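Local coordinates for protein probable arabinosyltransferase B (Mycobacterium tuberculosis H37Rv, PDB 7BVF) that transfers arabinose units in the mycobacterial membrane, polymerising them into the arabinan of cell-wall arabinogalactan, at residues A[119-124]-A[136-141]. Residues are numbered along the deposited sequence; the frame is centred on the assembly and turned at random.
Sequences SAQRVD and PREQVT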
loop_
_atom_site.group_PDB
_atom_site.type_symbol
_atom_site.label_atom_id
_atom_site.label_comp_id
_atom_site.label_asym_id
_atom_site.label_seq_id
_atom_site.Cartn_x
_atom_site.Cartn_y
_atom_site.Cartn_z
ATOM N N SER A 119 45.774 12.294 19.203
ATOM C CA SER A 119 45.624 11.443 20.377
ATOM C C SER A 119 46.980 10.997 20.918
ATOM O O SER A 119 48.005 11.042 20.233
ATOM C CB SER A 119 44.772 10.219 20.049
ATOM O OG SER A 119 45.444 9.356 19.152
ATOM N N ALA A 120 46.964 10.533 22.169
ATOM C CA ALA A 120 48.180 10.307 22.944
ATOM C C ALA A 120 49.145 9.322 22.298
ATOM O O ALA A 120 50.269 9.177 22.787
ATOM C CB ALA A 120 47.817 9.818 24.345
ATOM N N GLN A 121 48.746 8.645 21.224
ATOM C CA GLN A 121 49.630 7.723 20.533
ATOM C C GLN A 121 49.914 8.112 19.088
ATOM O O GLN A 121 50.913 7.643 18.533
ATOM C CB GLN A 121 49.042 6.301 20.567
ATOM C CG GLN A 121 49.955 5.209 20.026
ATOM C CD GLN A 121 51.174 4.983 20.899
ATOM O OE1 GLN A 121 51.079 4.966 22.125
ATOM N NE2 GLN A 121 52.330 4.809 20.267
ATOM N N ARG A 122 49.104 8.977 18.483
ATOM C CA ARG A 122 49.264 9.245 17.061
ATOM C C ARG A 122 48.480 10.488 16.668
ATOM O O ARG A 122 47.460 10.818 17.284
ATOM C CB ARG A 122 48.795 8.052 16.224
ATOM C CG ARG A 122 47.331 7.732 16.418
ATOM C CD ARG A 122 46.935 6.453 15.712
ATOM N NE ARG A 122 45.524 6.146 15.923
ATOM C CZ ARG A 122 45.050 5.501 16.984
ATOM N NH1 ARG A 122 45.874 5.086 17.935
ATOM N NH2 ARG A 122 43.751 5.269 17.094
ATOM N N VAL A 123 48.968 11.161 15.626
ATOM C CA VAL A 123 48.250 12.241 14.963
ATOM C C VAL A 123 47.512 11.646 13.777
ATOM O O VAL A 123 48.033 10.759 13.097
ATOM C CB VAL A 123 49.222 13.344 14.512
ATOM C CG1 VAL A 123 48.467 14.506 13.909
ATOM C CG2 VAL A 123 50.078 13.802 15.672
ATOM N N ASP A 124 46.290 12.105 13.528
ATOM C CA ASP A 124 45.568 11.606 12.369
ATOM C C ASP A 124 44.502 12.593 11.920
ATOM O O ASP A 124 43.746 13.139 12.735
ATOM C CB ASP A 124 44.951 10.229 12.638
ATOM C CG ASP A 124 44.214 10.171 13.940
ATOM O OD1 ASP A 124 44.346 11.130 14.720
ATOM O OD2 ASP A 124 43.503 9.174 14.187
ATOM N N PRO A 136 52.363 8.165 13.536
ATOM C CA PRO A 136 52.730 8.116 14.956
ATOM C C PRO A 136 53.263 9.454 15.447
ATOM O O PRO A 136 53.928 10.192 14.718
ATOM C CB PRO A 136 53.811 7.029 15.010
ATOM C CG PRO A 136 54.208 6.783 13.584
ATOM C CD PRO A 136 52.997 7.080 12.771
ATOM N N ARG A 137 52.964 9.758 16.711
ATOM C CA ARG A 137 53.226 11.093 17.234
ATOM C C ARG A 137 54.712 11.342 17.455
ATOM O O ARG A 137 55.177 12.477 17.290
ATOM C CB ARG A 137 52.456 11.309 18.533
ATOM C CG ARG A 137 52.543 12.728 19.050
ATOM C CD ARG A 137 51.677 12.940 20.271
ATOM N NE ARG A 137 51.829 14.293 20.795
ATOM C CZ ARG A 137 51.192 14.753 21.863
ATOM N NH1 ARG A 137 50.352 13.967 22.522
ATOM N NH2 ARG A 137 51.390 15.998 22.270
ATOM N N GLU A 138 55.469 10.312 17.832
ATOM C CA GLU A 138 56.900 10.489 18.044
ATOM C C GLU A 138 57.649 10.803 16.757
ATOM O O GLU A 138 58.838 11.133 16.821
ATOM C CB GLU A 138 57.500 9.243 18.697
ATOM C CG GLU A 138 57.519 8.014 17.804
ATOM C CD GLU A 138 56.250 7.192 17.911
ATOM O OE1 GLU A 138 55.257 7.695 18.474
ATOM O OE2 GLU A 138 56.245 6.042 17.425
ATOM N N GLN A 139 56.993 10.708 15.602
ATOM C CA GLN A 139 57.604 11.104 14.343
ATOM C C GLN A 139 57.312 12.560 14.000
ATOM O O GLN A 139 58.209 13.278 13.548
ATOM C CB GLN A 139 57.124 10.194 13.212
ATOM C CG GLN A 139 58.023 10.216 11.994
ATOM C CD GLN A 139 57.586 9.237 10.927
ATOM O OE1 GLN A 139 56.560 8.572 11.061
ATOM N NE2 GLN A 139 58.363 9.145 9.856
ATOM N N VAL A 140 56.074 13.013 14.208
ATOM C CA VAL A 140 55.766 14.418 13.963
ATOM C C VAL A 140 56.422 15.297 15.016
ATOM O O VAL A 140 56.710 16.471 14.758
ATOM C CB VAL A 140 54.245 14.652 13.904
ATOM C CG1 VAL A 140 53.597 13.681 12.943
ATOM C CG2 VAL A 140 53.628 14.534 15.281
ATOM N N THR A 141 56.670 14.761 16.208
ATOM C CA THR A 141 57.406 15.500 17.234
ATOM C C THR A 141 58.903 15.319 16.972
ATOM O O THR A 141 59.617 14.575 17.646
ATOM C CB THR A 141 56.999 15.037 18.626
ATOM O OG1 THR A 141 55.599 15.274 18.813
ATOM C CG2 THR A 141 57.756 15.818 19.692
#
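R137 lays its aliphatic stem alongside the turn of 119-122, while V123 meets V140 close by. With CG anti to the backbone N (chi1 -173°) and the chain extended as far as NE, the arginine runs past the backbone of the turn: CB sits 4.0 Å from O of Q121, and CD lies 4.1 Å from O of S119. Its guanidinium brings an edge to CA of A120, and NH2 makes a weak hydrogen bond to the carbonyl of P92. Arginine suits this partly exposed place because its methylenes can pack while the charged end reaches that backbone carbonyl. V123 contributes CG2, which touches CG2 of V140 at 3.6 Å, the two side chains crossing at a slant. Both valines are buried, and V88 and L164 also pack on V140; beta-branched valine suits strand 122-126, and its short apolar branches need no polar partner. At the backbone, N of R137 gives a weak but fairly straight hydrogen bond to O of Q121 (3.5 Å, 163°). R122 and P136 form an antiparallel non-hydrogen-bonded pair with diverging side chains; P136, its phi restrained near -56° by the ring, ends the strand and takes the N-cap of helix 137-140. Across the type I turn, OG of S119 donates to O of R122 (3.1 Å), approaching a lone pair within the carbonyl plane. Together these contacts join entry and exit of the two-stranded antiparallel hairpin 122-126/131-136 in the concanavalin-like domain.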